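Local coordinates for protein short chain dehydrogenase (Rhodopseudomonas palustris, PDB 3H7A) that probably acts as an NAD(P)-dependent oxidoreductase of the short-chain dehydrogenase/reductase family, at residues B[134-139]-B[225-230]; B[175-180]-B[232-237]. All blocks are in the same frame, centred on the assembly; numbering follows the deposited sequence. Where two conformers were deposited one is given.

In the fold
Contacts 1 and 2 lie side by side, their centres about 7 Å apart, where the parallel neighbours 135-142 and 178-185 enter the sheet. Contact 1 fixes the end of helix 216-228 against the first of these strands; contact 2 holds the chain leading from that helix into strand 237-240 against the second. Two polar bridges join them: Lys-136 NZ lies 3.0 Å from His-179 ND1, and Gln-229 OE1 2.8 Å from Thr-235 N, both probable hydrogen bonds. Both contacts also touch the second subunit. In Rossmann folds the dinucleotide binds at the C-terminal ends of the strands, so this corner, at the strand starts, probably lies away from the cofactor site.

Contact 1. Residues B[134-139]-B[225-230]; sequences QGKIFF and QLYQQP
The ammonium NZ of Lys-136, taken in one of its two modelled conformers, is gripped by backbone carbonyls where helix 216-228 runs out. It donates to Leu-226 O at 2.9 Å and to Gln-229 O at 3.0 Å, in each case within the carbonyl plane and on a lone pair, and these two bonds carry the grip. Tyr-227 O is 2.6 Å from the same NZ, which stands 53° out of the carbonyl plane; this contact is short and its strength doubtful. His-179 ND1 of the next strand is a further partner, so four acceptors probably share the three N-H groups of a charged lysine. The side chain reaches them because it stays extended beyond CG, with CG lying anti to the carbonyl carbon (chi1 -61°). On the way, Lys-136 CD touches the phenol ring at Tyr-227 CD1 (3.9 Å).

Two residues along the strand, Phe-138 meets the last turn with the end of its ring: its CZ is 3.8 Å from Leu-226 CB and equally near Tyr-227 N, while Tyr-227 CA lies at the ring's edge, in its plane. A phenyl group, with no polar atom to satisfy, fits between strand and helix here, where it also meets His-179 edge-to-face.

Carbonyl groups at a helix C-terminus collect partial negative charge, and a long, flexible cation sunk among them probably offsets it, joining helix end to sheet through backbone carbonyls.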
loop_
_atom_site.group_PDB
_atom_site.type_symbol
_atom_site.label_atom_id
_atom_site.label_comp_id
_atom_site.label_asym_id
_atom_site.label_seq_id
_atom_site.Cartn_x
_atom_site.Cartn_y
_atom_site.Cartn_z
ATOM N N GLN B 134 14.177 15.891 -22.491
ATOM C CA GLN B 134 13.538 14.567 -22.492
ATOM C C GLN B 134 14.499 13.498 -21.950
ATOM O O GLN B 134 15.711 13.712 -21.911
ATOM C CB GLN B 134 13.077 14.180 -23.912
ATOM C CG GLN B 134 14.221 14.001 -24.910
ATOM C CD GLN B 134 13.790 13.423 -26.252
ATOM O OE1 GLN B 134 12.609 13.185 -26.500
ATOM N NE2 GLN B 134 14.762 13.201 -27.128
ATOM N N GLY B 135 13.954 12.347 -21.553
ATOM C CA GLY B 135 14.745 11.231 -21.041
ATOM C C GLY B 135 13.917 10.253 -20.232
ATOM O O GLY B 135 12.747 10.514 -19.923
ATOM N N LYS B 136 14.519 9.102 -19.929
ATOM C CA LYS B 136 13.876 8.081 -19.100
ATOM C C LYS B 136 14.881 7.575 -18.071
ATOM O O LYS B 136 16.030 7.295 -18.399
ATOM C CB LYS B 136 13.285 6.937 -19.949
ATOM C CG LYS B 136 12.175 7.385 -20.948
ATOM C CD LYS B 136 11.143 6.305 -21.280
ATOM C CE LYS B 136 9.912 6.889 -22.018
ATOM N NZ LYS B 136 8.727 5.950 -22.066
ATOM N N ILE B 137 14.451 7.499 -16.811
ATOM C CA ILE B 137 15.319 7.064 -15.716
ATOM C C ILE B 137 14.644 5.949 -14.957
ATOM O O ILE B 137 13.674 6.183 -14.236
ATOM C CB ILE B 137 15.616 8.191 -14.701
ATOM C CG1 ILE B 137 16.118 9.450 -15.412
ATOM C CG2 ILE B 137 16.611 7.686 -13.657
ATOM C CD1 ILE B 137 16.265 10.665 -14.530
ATOM N N PHE B 138 15.175 4.745 -15.116
ATOM C CA PHE B 138 14.554 3.536 -14.609
ATOM C C PHE B 138 15.397 2.969 -13.486
ATOM O O PHE B 138 16.627 2.939 -13.585
ATOM C CB PHE B 138 14.433 2.504 -15.740
ATOM C CG PHE B 138 13.529 2.927 -16.869
ATOM C CD1 PHE B 138 12.576 3.926 -16.699
ATOM C CD2 PHE B 138 13.597 2.284 -18.100
ATOM C CE1 PHE B 138 11.737 4.303 -17.727
ATOM C CE2 PHE B 138 12.747 2.643 -19.133
ATOM C CZ PHE B 138 11.817 3.655 -18.945
ATOM N N PHE B 139 14.731 2.521 -12.421
ATOM C CA PHE B 139 15.387 1.951 -11.256
ATOM C C PHE B 139 14.897 0.528 -11.042
ATOM O O PHE B 139 13.694 0.289 -11.048
ATOM C CB PHE B 139 15.032 2.771 -10.020
ATOM C CG PHE B 139 15.573 4.175 -10.044
ATOM C CD1 PHE B 139 16.891 4.427 -9.666
ATOM C CD2 PHE B 139 14.759 5.245 -10.417
ATOM C CE1 PHE B 139 17.413 5.732 -9.660
ATOM C CE2 PHE B 139 15.256 6.550 -10.411
ATOM C CZ PHE B 139 16.603 6.786 -10.029
ATOM N N GLN B 225 9.364 -2.282 -22.650
ATOM C CA GLN B 225 7.962 -1.902 -22.543
ATOM C C GLN B 225 7.786 -0.518 -21.888
ATOM O O GLN B 225 7.050 0.327 -22.402
ATOM C CB GLN B 225 7.176 -2.967 -21.780
ATOM C CG GLN B 225 5.668 -2.753 -21.828
ATOM C CD GLN B 225 4.942 -3.288 -20.607
ATOM O OE1 GLN B 225 3.954 -2.701 -20.158
ATOM N NE2 GLN B 225 5.422 -4.408 -20.070
ATOM N N LEU B 226 8.471 -0.282 -20.770
ATOM C CA LEU B 226 8.414 1.027 -20.112
ATOM C C LEU B 226 8.975 2.117 -21.018
ATOM O O LEU B 226 8.410 3.221 -21.098
ATOM C CB LEU B 226 9.154 1.007 -18.769
ATOM C CG LEU B 226 8.449 0.350 -17.578
ATOM C CD1 LEU B 226 9.402 0.146 -16.416
ATOM C CD2 LEU B 226 7.225 1.166 -17.154
ATOM N N TYR B 227 10.071 1.805 -21.715
ATOM C CA TYR B 227 10.653 2.746 -22.661
ATOM C C TYR B 227 9.614 3.159 -23.703
ATOM O O TYR B 227 9.481 4.337 -24.003
ATOM C CB TYR B 227 11.924 2.205 -23.352
ATOM C CG TYR B 227 12.421 3.190 -24.401
ATOM C CD1 TYR B 227 13.133 4.318 -24.031
ATOM C CD2 TYR B 227 12.100 3.030 -25.745
ATOM C CE1 TYR B 227 13.540 5.244 -24.967
ATOM C CE2 TYR B 227 12.520 3.944 -26.688
ATOM C CZ TYR B 227 13.233 5.043 -26.291
ATOM O OH TYR B 227 13.638 5.964 -27.216
ATOM N N GLN B 228 8.872 2.184 -24.225
ATOM C CA GLN B 228 7.926 2.412 -25.316
ATOM C C GLN B 228 6.653 3.215 -24.988
ATOM O O GLN B 228 5.988 3.702 -25.902
ATOM C CB GLN B 228 7.548 1.082 -25.961
ATOM C CG GLN B 228 8.685 0.394 -26.693
ATOM C CD GLN B 228 8.874 0.895 -28.111
ATOM O OE1 GLN B 228 8.531 0.197 -29.072
ATOM N NE2 GLN B 228 9.430 2.100 -28.257
ATOM N N GLN B 229 6.317 3.340 -23.706
ATOM C CA GLN B 229 5.099 4.036 -23.281
ATOM C C GLN B 229 5.088 5.513 -23.664
ATOM O O GLN B 229 6.046 6.230 -23.371
ATOM C CB GLN B 229 4.924 3.945 -21.769
ATOM C CG GLN B 229 4.657 2.562 -21.248
ATOM C CD GLN B 229 4.395 2.563 -19.766
ATOM O OE1 GLN B 229 4.858 3.441 -19.049
ATOM N NE2 GLN B 229 3.638 1.577 -19.298
ATOM N N PRO B 230 3.989 5.980 -24.290
ATOM C CA PRO B 230 3.848 7.409 -24.607
ATOM C C PRO B 230 3.490 8.210 -23.360
ATOM O O PRO B 230 2.956 7.634 -22.407
ATOM C CB PRO B 230 2.692 7.434 -25.611
ATOM C CG PRO B 230 1.871 6.229 -25.289
ATOM C CD PRO B 230 2.813 5.195 -24.720
#

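Contact 2. Residues B[175-180]-B[232-237]; sequences PKNIHV and SAWTFE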
loop_
_atom_site.group_PDB
_atom_site.type_symbol
_atom_site.label_atom_id
_atom_site.label_comp_id
_atom_site.label_asym_id
_atom_site.label_seq_id
_atom_site.Cartn_x
_atom_site.Cartn_y
_atom_site.Cartn_z
ATOM N N PRO B 175 6.258 15.829 -15.020
ATOM C CA PRO B 175 5.744 16.983 -15.791
ATOM C C PRO B 175 6.792 17.731 -16.622
ATOM O O PRO B 175 6.424 18.610 -17.404
ATOM C CB PRO B 175 5.200 17.926 -14.704
ATOM C CG PRO B 175 5.052 17.075 -13.484
ATOM C CD PRO B 175 6.167 16.095 -13.567
ATOM N N LYS B 176 8.069 17.389 -16.452
ATOM C CA LYS B 176 9.169 18.033 -17.167
ATOM C C LYS B 176 9.747 17.101 -18.227
ATOM O O LYS B 176 10.894 17.268 -18.647
ATOM C CB LYS B 176 10.270 18.471 -16.197
ATOM C CG LYS B 176 9.826 19.495 -15.172
ATOM C CD LYS B 176 11.011 20.215 -14.561
ATOM C CE LYS B 176 10.560 21.163 -13.466
ATOM N NZ LYS B 176 10.249 20.426 -12.211
ATOM N N ASN B 177 8.940 16.115 -18.633
ATOM C CA ASN B 177 9.201 15.198 -19.762
ATOM C C ASN B 177 10.239 14.108 -19.498
ATOM O O ASN B 177 10.813 13.516 -20.429
ATOM C CB ASN B 177 9.473 15.986 -21.069
ATOM C CG ASN B 177 9.220 15.169 -22.325
ATOM O OD1 ASN B 177 8.332 14.323 -22.369
ATOM N ND2 ASN B 177 10.010 15.425 -23.355
ATOM N N ILE B 178 10.457 13.816 -18.224
ATOM C CA ILE B 178 11.275 12.666 -17.858
ATOM C C ILE B 178 10.423 11.541 -17.273
ATOM O O ILE B 178 9.805 11.697 -16.231
ATOM C CB ILE B 178 12.413 13.063 -16.898
ATOM C CG1 ILE B 178 13.053 14.373 -17.392
ATOM C CG2 ILE B 178 13.377 11.898 -16.714
ATOM C CD1 ILE B 178 14.507 14.397 -17.465
ATOM N N HIS B 179 10.406 10.402 -17.951
ATOM C CA HIS B 179 9.727 9.228 -17.457
ATOM C C HIS B 179 10.609 8.524 -16.433
ATOM O O HIS B 179 11.463 7.700 -16.789
ATOM C CB HIS B 179 9.412 8.280 -18.618
ATOM C CG HIS B 179 8.597 7.076 -18.241
ATOM N ND1 HIS B 179 8.182 6.149 -19.173
ATOM C CD2 HIS B 179 8.115 6.650 -17.048
ATOM C CE1 HIS B 179 7.492 5.198 -18.569
ATOM N NE2 HIS B 179 7.439 5.475 -17.279
ATOM N N VAL B 180 10.386 8.833 -15.162
ATOM C CA VAL B 180 11.050 8.108 -14.081
ATOM C C VAL B 180 10.205 6.873 -13.801
ATOM O O VAL B 180 8.982 6.974 -13.711
ATOM C CB VAL B 180 11.186 8.969 -12.797
ATOM C CG1 VAL B 180 12.006 8.255 -11.738
ATOM C CG2 VAL B 180 11.823 10.305 -13.118
ATOM N N SER B 232 1.176 10.149 -22.598
ATOM C CA SER B 232 -0.239 10.193 -22.249
ATOM C C SER B 232 -0.588 9.019 -21.343
ATOM O O SER B 232 -1.672 8.979 -20.770
ATOM C CB SER B 232 -1.114 10.185 -23.506
ATOM O OG SER B 232 -0.704 9.171 -24.412
ATOM N N ALA B 233 0.340 8.074 -21.205
ATOM C CA ALA B 233 0.095 6.870 -20.427
ATOM C C ALA B 233 1.363 6.250 -19.833
ATOM O O ALA B 233 1.689 5.108 -20.132
ATOM C CB ALA B 233 -0.623 5.850 -21.286
ATOM N N TRP B 234 2.067 6.982 -18.975
ATOM C CA TRP B 234 3.272 6.434 -18.348
ATOM C C TRP B 234 2.922 5.735 -17.064
ATOM O O TRP B 234 2.058 6.197 -16.313
ATOM C CB TRP B 234 4.271 7.529 -18.005
ATOM C CG TRP B 234 5.069 8.042 -19.168
ATOM C CD1 TRP B 234 5.259 7.438 -20.393
ATOM C CD2 TRP B 234 5.833 9.245 -19.191
ATOM N NE1 TRP B 234 6.074 8.216 -21.181
ATOM C CE2 TRP B 234 6.440 9.332 -20.463
ATOM C CE3 TRP B 234 6.062 10.270 -18.255
ATOM C CZ2 TRP B 234 7.262 10.397 -20.819
ATOM C CZ3 TRP B 234 6.873 11.339 -18.619
ATOM C CH2 TRP B 234 7.459 11.393 -19.888
ATOM N N THR B 235 3.626 4.640 -16.810
ATOM C CA THR B 235 3.550 3.915 -15.552
ATOM C C THR B 235 4.759 4.327 -14.703
ATOM O O THR B 235 5.880 4.357 -15.210
ATOM C CB THR B 235 3.600 2.395 -15.828
ATOM O OG1 THR B 235 2.511 2.037 -16.683
ATOM C CG2 THR B 235 3.503 1.594 -14.567
ATOM N N PHE B 236 4.549 4.654 -13.425
ATOM C CA PHE B 236 5.688 4.873 -12.542
ATOM C C PHE B 236 6.267 3.559 -12.044
ATOM O O PHE B 236 7.451 3.325 -12.185
ATOM C CB PHE B 236 5.373 5.799 -11.360
ATOM C CG PHE B 236 6.406 5.728 -10.256
ATOM C CD1 PHE B 236 7.667 6.294 -10.424
ATOM C CD2 PHE B 236 6.119 5.069 -9.052
ATOM C CE1 PHE B 236 8.648 6.205 -9.416
ATOM C CE2 PHE B 236 7.087 4.960 -8.047
ATOM C CZ PHE B 236 8.358 5.534 -8.229
ATOM N N GLU B 237 5.431 2.707 -11.459
ATOM C CA GLU B 237 5.911 1.479 -10.840
ATOM C C GLU B 237 5.214 0.273 -11.423
ATOM O O GLU B 237 4.012 0.296 -11.645
ATOM C CB GLU B 237 5.643 1.517 -9.342
ATOM C CG GLU B 237 6.473 0.571 -8.517
ATOM C CD GLU B 237 6.414 0.933 -7.048
ATOM O OE1 GLU B 237 5.299 1.109 -6.521
ATOM O OE2 GLU B 237 7.482 1.060 -6.421
#
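The chain running into strand 237-240, the last of the parallel sheet, is laid against the start of strand 178-185 through a histidine-tryptophan stack. The His-179 ring lies face to face with the five-membered ring of Trp-234, centroids 3.8 Å apart and planes only 12° from parallel. The side chains run antiparallel, each passing over the other's ring: His-179 CB sits 3.6 Å over the centroid of the indole's six-membered ring, and Trp-234 CB in turn lies over the imidazole, two CH-pi contacts flanking the stack.

His-179 NE2 donates to Thr-235 O, a 2.8 Å hydrogen bond with an N-H...O angle of 163°, in the imidazole plane though NE2 is tilted from the carbonyl plane; a chi1 of -175°, which swings CG to the far side from the backbone N, puts it there. As ND1 already meets Lys-136, the two ring nitrogens fix its rotation, and a proton on NE2 with ND1 accepting is likely. Trp-234 NE1 is held by Gln-229 O. Were Trp-234 an alanine, one imidazole face is likely to lose its cover, a gap to open over His-179 CB, and Gln-229 O to lose its indole donor, keeping the lysine.

At the indole's far rim, Asn-177 OD1 comes 3.9 Å from Trp-234 CH2, while its ND2 bonds to Gly-133 O. Asn-177, at positive phi, is the C-prime residue of the Schellman motif ending helix 153-173. Beyond the histidine, Val-180 O, buried and lacking a hydrogen-bond partner in the model, faces the edge of Phe-236, with CD1 at 3.6 Å. The strand order 3-2-1-4-5-6-7 that this corner completes is characteristic of the Rossmann-type fold of short-chain dehydrogenases.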